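Local coordinates for protein beta-N-acetylhexosaminidase (PDB 3RCN) that probably hydrolyses terminal non-reducing N-acetyl-D-hexosamine residues from N-acetyl-beta-D-hexosaminides, as a member of glycosyl hydrolase family 20, at residues A[4-16]-A[494-506]. Residues are numbered along the deposited sequence; the frame is centred on the assembly and turned at random.
Sequences MSAFHQLIPAPWS and FLTRLTGAHLARL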
loop_
_atom_site.group_PDB
_atom_site.type_symbol
_atom_site.label_atom_id
_atom_site.label_comp_id
_atom_site.label_asym_id
_atom_site.label_seq_id
_atom_site.Cartn_x
_atom_site.Cartn_y
_atom_site.Cartn_z
HETATM N N MSE A 4 -20.293 -5.087 34.125
HETATM C CA MSE A 4 -19.716 -4.995 32.785
HETATM C C MSE A 4 -20.599 -4.178 31.841
HETATM O O MSE A 4 -20.438 -4.248 30.618
HETATM C CB MSE A 4 -19.495 -6.396 32.202
HETATM C CG MSE A 4 -20.789 -7.165 31.939
HETATM SE SE MSE A 4 -20.522 -8.867 31.012
HETATM C CE MSE A 4 -19.271 -9.699 32.266
ATOM N N SER A 5 -21.517 -3.402 32.419
ATOM C CA SER A 5 -22.530 -2.661 31.654
ATOM C C SER A 5 -22.027 -1.347 31.023
ATOM O O SER A 5 -22.527 -0.924 29.977
ATOM C CB SER A 5 -23.783 -2.412 32.517
ATOM O OG SER A 5 -24.929 -2.182 31.713
ATOM N N ALA A 6 -21.064 -0.695 31.671
ATOM C CA ALA A 6 -20.444 0.512 31.120
ATOM C C ALA A 6 -19.125 0.243 30.380
ATOM O O ALA A 6 -18.471 1.181 29.906
ATOM C CB ALA A 6 -20.238 1.555 32.215
ATOM N N PHE A 7 -18.732 -1.027 30.296
ATOM C CA PHE A 7 -17.429 -1.372 29.744
ATOM C C PHE A 7 -17.422 -1.645 28.242
ATOM O O PHE A 7 -18.131 -2.520 27.746
ATOM C CB PHE A 7 -16.817 -2.557 30.485
ATOM C CG PHE A 7 -15.424 -2.881 30.038
ATOM C CD1 PHE A 7 -14.339 -2.200 30.569
ATOM C CD2 PHE A 7 -15.196 -3.846 29.068
ATOM C CE1 PHE A 7 -13.053 -2.484 30.152
ATOM C CE2 PHE A 7 -13.913 -4.137 28.647
ATOM C CZ PHE A 7 -12.839 -3.455 29.191
ATOM N N HIS A 8 -16.592 -0.889 27.531
ATOM C CA HIS A 8 -16.369 -1.082 26.106
ATOM C C HIS A 8 -14.956 -0.633 25.815
ATOM O O HIS A 8 -14.389 0.162 26.561
ATOM C CB HIS A 8 -17.329 -0.239 25.276
ATOM C CG HIS A 8 -16.927 1.197 25.182
ATOM N ND1 HIS A 8 -17.575 2.197 25.868
ATOM C CD2 HIS A 8 -15.917 1.796 24.505
ATOM C CE1 HIS A 8 -16.994 3.356 25.608
ATOM N NE2 HIS A 8 -15.980 3.137 24.790
ATOM N N GLN A 9 -14.355 -1.222 24.793
ATOM C CA GLN A 9 -13.062 -0.775 24.274
ATOM C C GLN A 9 -12.991 0.099 23.012
ATOM O O GLN A 9 -11.916 0.266 22.440
ATOM C CB GLN A 9 -12.010 -1.865 24.371
ATOM C CG GLN A 9 -11.844 -2.254 25.833
ATOM C CD GLN A 9 -10.823 -3.331 26.058
ATOM O OE1 GLN A 9 -10.841 -4.385 25.406
ATOM N NE2 GLN A 9 -9.917 -3.080 26.992
ATOM N N LEU A 10 -14.152 0.534 22.523
ATOM C CA LEU A 10 -14.272 1.394 21.335
ATOM C C LEU A 10 -13.463 2.692 21.351
ATOM O O LEU A 10 -13.488 3.438 22.331
ATOM C CB LEU A 10 -15.735 1.767 21.137
ATOM C CG LEU A 10 -16.696 0.584 21.155
ATOM C CD1 LEU A 10 -18.093 1.093 21.266
ATOM C CD2 LEU A 10 -16.521 -0.249 19.891
ATOM N N ILE A 11 -12.758 2.969 20.257
ATOM C CA ILE A 11 -12.216 4.304 20.042
ATOM C C ILE A 11 -12.574 4.752 18.631
ATOM O O ILE A 11 -12.390 3.995 17.677
ATOM C CB ILE A 11 -10.676 4.272 20.137
ATOM C CG1 ILE A 11 -10.220 4.054 21.576
ATOM C CG2 ILE A 11 -10.063 5.533 19.588
ATOM C CD1 ILE A 11 -8.737 3.839 21.696
ATOM N N PRO A 12 -13.013 6.014 18.475
ATOM C CA PRO A 12 -13.370 6.988 19.526
ATOM C C PRO A 12 -14.521 6.485 20.402
ATOM O O PRO A 12 -15.422 5.832 19.898
ATOM C CB PRO A 12 -13.880 8.202 18.730
ATOM C CG PRO A 12 -13.480 7.955 17.302
ATOM C CD PRO A 12 -13.391 6.481 17.131
ATOM N N ALA A 13 -14.505 6.806 21.689
ATOM C CA ALA A 13 -15.598 6.428 22.586
ATOM C C ALA A 13 -16.903 7.082 22.154
ATOM O O ALA A 13 -16.942 8.287 21.938
ATOM C CB ALA A 13 -15.265 6.834 24.014
ATOM N N PRO A 14 -17.985 6.293 22.048
ATOM C CA PRO A 14 -19.313 6.794 21.663
ATOM C C PRO A 14 -19.898 7.666 22.767
ATOM O O PRO A 14 -19.410 7.639 23.893
ATOM C CB PRO A 14 -20.155 5.519 21.524
ATOM C CG PRO A 14 -19.209 4.375 21.690
ATOM C CD PRO A 14 -18.030 4.877 22.438
ATOM N N TRP A 15 -20.932 8.436 22.458
ATOM C CA TRP A 15 -21.491 9.336 23.459
ATOM C C TRP A 15 -22.245 8.616 24.576
ATOM O O TRP A 15 -22.065 8.950 25.747
ATOM C CB TRP A 15 -22.309 10.450 22.811
ATOM C CG TRP A 15 -21.429 11.559 22.323
ATOM C CD1 TRP A 15 -20.434 11.466 21.387
ATOM C CD2 TRP A 15 -21.447 12.927 22.751
ATOM N NE1 TRP A 15 -19.841 12.693 21.205
ATOM C CE2 TRP A 15 -20.445 13.605 22.027
ATOM C CE3 TRP A 15 -22.218 13.643 23.669
ATOM C CZ2 TRP A 15 -20.191 14.962 22.197
ATOM C CZ3 TRP A 15 -21.967 14.996 23.835
ATOM C CH2 TRP A 15 -20.962 15.640 23.104
ATOM N N SER A 16 -23.071 7.631 24.230
ATOM C CA SER A 16 -23.673 6.755 25.248
ATOM C C SER A 16 -23.579 5.268 24.891
ATOM O O SER A 16 -23.773 4.873 23.741
ATOM C CB SER A 16 -25.125 7.149 25.541
ATOM O OG SER A 16 -25.982 6.803 24.468
ATOM N N PHE A 494 -8.397 5.959 28.892
ATOM C CA PHE A 494 -8.136 5.867 27.458
ATOM C C PHE A 494 -7.046 4.847 27.130
ATOM O O PHE A 494 -7.178 4.085 26.175
ATOM C CB PHE A 494 -7.740 7.241 26.908
ATOM C CG PHE A 494 -7.377 7.236 25.445
ATOM C CD1 PHE A 494 -8.362 7.208 24.470
ATOM C CD2 PHE A 494 -6.048 7.269 25.046
ATOM C CE1 PHE A 494 -8.030 7.199 23.121
ATOM C CE2 PHE A 494 -5.703 7.261 23.696
ATOM C CZ PHE A 494 -6.696 7.227 22.732
ATOM N N LEU A 495 -5.971 4.843 27.917
ATOM C CA LEU A 495 -4.836 3.946 27.688
ATOM C C LEU A 495 -5.241 2.489 27.679
ATOM O O LEU A 495 -4.809 1.715 26.824
ATOM C CB LEU A 495 -3.775 4.136 28.764
ATOM C CG LEU A 495 -2.692 5.153 28.455
ATOM C CD1 LEU A 495 -1.560 4.985 29.451
ATOM C CD2 LEU A 495 -2.203 4.952 27.033
ATOM N N THR A 496 -6.060 2.122 28.657
ATOM C CA THR A 496 -6.523 0.754 28.802
ATOM C C THR A 496 -7.328 0.323 27.581
ATOM O O THR A 496 -7.258 -0.824 27.162
ATOM C CB THR A 496 -7.344 0.565 30.103
ATOM O OG1 THR A 496 -8.660 1.111 29.940
ATOM C CG2 THR A 496 -6.651 1.259 31.275
ATOM N N ARG A 497 -8.091 1.234 26.995
ATOM C CA ARG A 497 -8.760 0.899 25.745
ATOM C C ARG A 497 -7.765 0.807 24.575
ATOM O O ARG A 497 -7.879 -0.077 23.714
ATOM C CB ARG A 497 -9.889 1.880 25.453
ATOM C CG ARG A 497 -11.045 1.716 26.415
ATOM C CD ARG A 497 -12.188 2.651 26.081
ATOM N NE ARG A 497 -11.870 4.036 26.405
ATOM C CZ ARG A 497 -12.038 5.056 25.571
ATOM N NH1 ARG A 497 -12.527 4.834 24.355
ATOM N NH2 ARG A 497 -11.722 6.292 25.952
ATOM N N LEU A 498 -6.782 1.705 24.564
ATOM C CA LEU A 498 -5.791 1.757 23.494
ATOM C C LEU A 498 -4.990 0.466 23.453
ATOM O O LEU A 498 -4.970 -0.247 22.444
ATOM C CB LEU A 498 -4.851 2.950 23.693
ATOM C CG LEU A 498 -3.817 3.165 22.590
ATOM C CD1 LEU A 498 -4.493 3.638 21.319
ATOM C CD2 LEU A 498 -2.768 4.159 23.022
ATOM N N THR A 499 -4.354 0.157 24.575
ATOM C CA THR A 499 -3.532 -1.038 24.690
ATOM C C THR A 499 -4.382 -2.308 24.695
ATOM O O THR A 499 -4.011 -3.306 24.085
ATOM C CB THR A 499 -2.693 -0.987 25.962
ATOM O OG1 THR A 499 -3.565 -1.004 27.094
ATOM C CG2 THR A 499 -1.875 0.294 25.996
ATOM N N GLY A 500 -5.530 -2.256 25.366
ATOM C CA GLY A 500 -6.432 -3.392 25.458
ATOM C C GLY A 500 -6.985 -3.893 24.134
ATOM O O GLY A 500 -7.019 -5.096 23.900
ATOM N N ALA A 501 -7.427 -2.980 23.271
ATOM C CA ALA A 501 -8.065 -3.343 21.996
ATOM C C ALA A 501 -7.473 -2.662 20.748
ATOM O O ALA A 501 -7.094 -3.333 19.782
ATOM C CB ALA A 501 -9.576 -3.171 22.058
ATOM N N HIS A 502 -7.505 -1.330 20.741
ATOM C CA HIS A 502 -7.197 -0.528 19.552
ATOM C C HIS A 502 -5.850 -0.753 18.862
ATOM O O HIS A 502 -5.781 -0.740 17.630
ATOM C CB HIS A 502 -7.369 0.958 19.849
ATOM C CG HIS A 502 -7.666 1.779 18.631
ATOM N ND1 HIS A 502 -8.844 1.664 17.933
ATOM C CD2 HIS A 502 -6.922 2.706 17.979
ATOM C CE1 HIS A 502 -8.826 2.502 16.905
ATOM N NE2 HIS A 502 -7.672 3.137 16.910
ATOM N N LEU A 503 -4.781 -0.934 19.630
ATOM C CA LEU A 503 -3.496 -1.242 19.009
ATOM C C LEU A 503 -3.620 -2.480 18.119
ATOM O O LEU A 503 -2.976 -2.562 17.071
ATOM C CB LEU A 503 -2.401 -1.462 20.054
ATOM C CG LEU A 503 -1.817 -0.263 20.805
ATOM C CD1 LEU A 503 -0.557 -0.707 21.524
ATOM C CD2 LEU A 503 -1.515 0.926 19.872
ATOM N N ALA A 504 -4.445 -3.441 18.534
ATOM C CA ALA A 504 -4.654 -4.660 17.750
ATOM C C ALA A 504 -5.388 -4.351 16.453
ATOM O O ALA A 504 -5.153 -5.008 15.435
ATOM C CB ALA A 504 -5.417 -5.696 18.547
ATOM N N ARG A 505 -6.277 -3.352 16.500
ATOM C CA ARG A 505 -6.993 -2.900 15.302
ATOM C C ARG A 505 -6.049 -2.211 14.315
ATOM O O ARG A 505 -6.127 -2.448 13.103
ATOM C CB ARG A 505 -8.121 -1.947 15.669
ATOM C CG ARG A 505 -9.265 -2.569 16.435
ATOM C CD ARG A 505 -10.301 -1.506 16.807
ATOM N NE ARG A 505 -11.126 -1.927 17.930
ATOM C CZ ARG A 505 -11.257 -1.243 19.059
ATOM N NH1 ARG A 505 -10.638 -0.078 19.207
ATOM N NH2 ARG A 505 -12.020 -1.716 20.034
ATOM N N LEU A 506 -5.161 -1.359 14.832
ATOM C CA LEU A 506 -4.145 -0.732 13.992
ATOM C C LEU A 506 -3.226 -1.780 13.345
ATOM O O LEU A 506 -2.852 -1.665 12.171
ATOM C CB LEU A 506 -3.315 0.266 14.792
ATOM C CG LEU A 506 -4.045 1.465 15.401
ATOM C CD1 LEU A 506 -3.061 2.360 16.112
ATOM C CD2 LEU A 506 -4.820 2.259 14.360
#
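Where Ile11 CG1 meets Arg497 NH1, one chain is straight and the other bent: Ile11 holds CD1 anti to CA (chi2 173°), whereas Arg497 turns at chi3 (-72°), which brings the guanidinium edge to Leu10 O. Ile11 thereby enters the helix surface, CD1 lying 3.7 Å from Phe494 CE1 and equally close to His502 CB, while its CB sits over one face of the His502 imidazole in a CH-pi contact, 4.1 Å from the ring centroid. Arg497 NH1 gives Leu10 O a bent, weak hydrogen bond, and NH2 and NE form salt bridges with Glu480 and Glu493, respectively. The contact illustrates how a two-domain glycosidase is joined: the loop leading into strand 16-26 of the N-terminal alpha/beta domain lies against helix 491-508, the third helix after strand 449-456 of the catalytic TIM barrel. Arg505, extended from CG to NE, reaches Gln9 O with NH2 (3.1 Å, 163°), approaching from above the carbonyl plane; NH1 adds a weak second bond. The same NH1 donates to His502 ND1 in the ring plane, helping to fix the imidazole's rotation, while His502 NE2 pairs with His167. Between Arg497 and Arg505 on the helix, Gln9 CB packs on Ala501 CB at 3.6 Å.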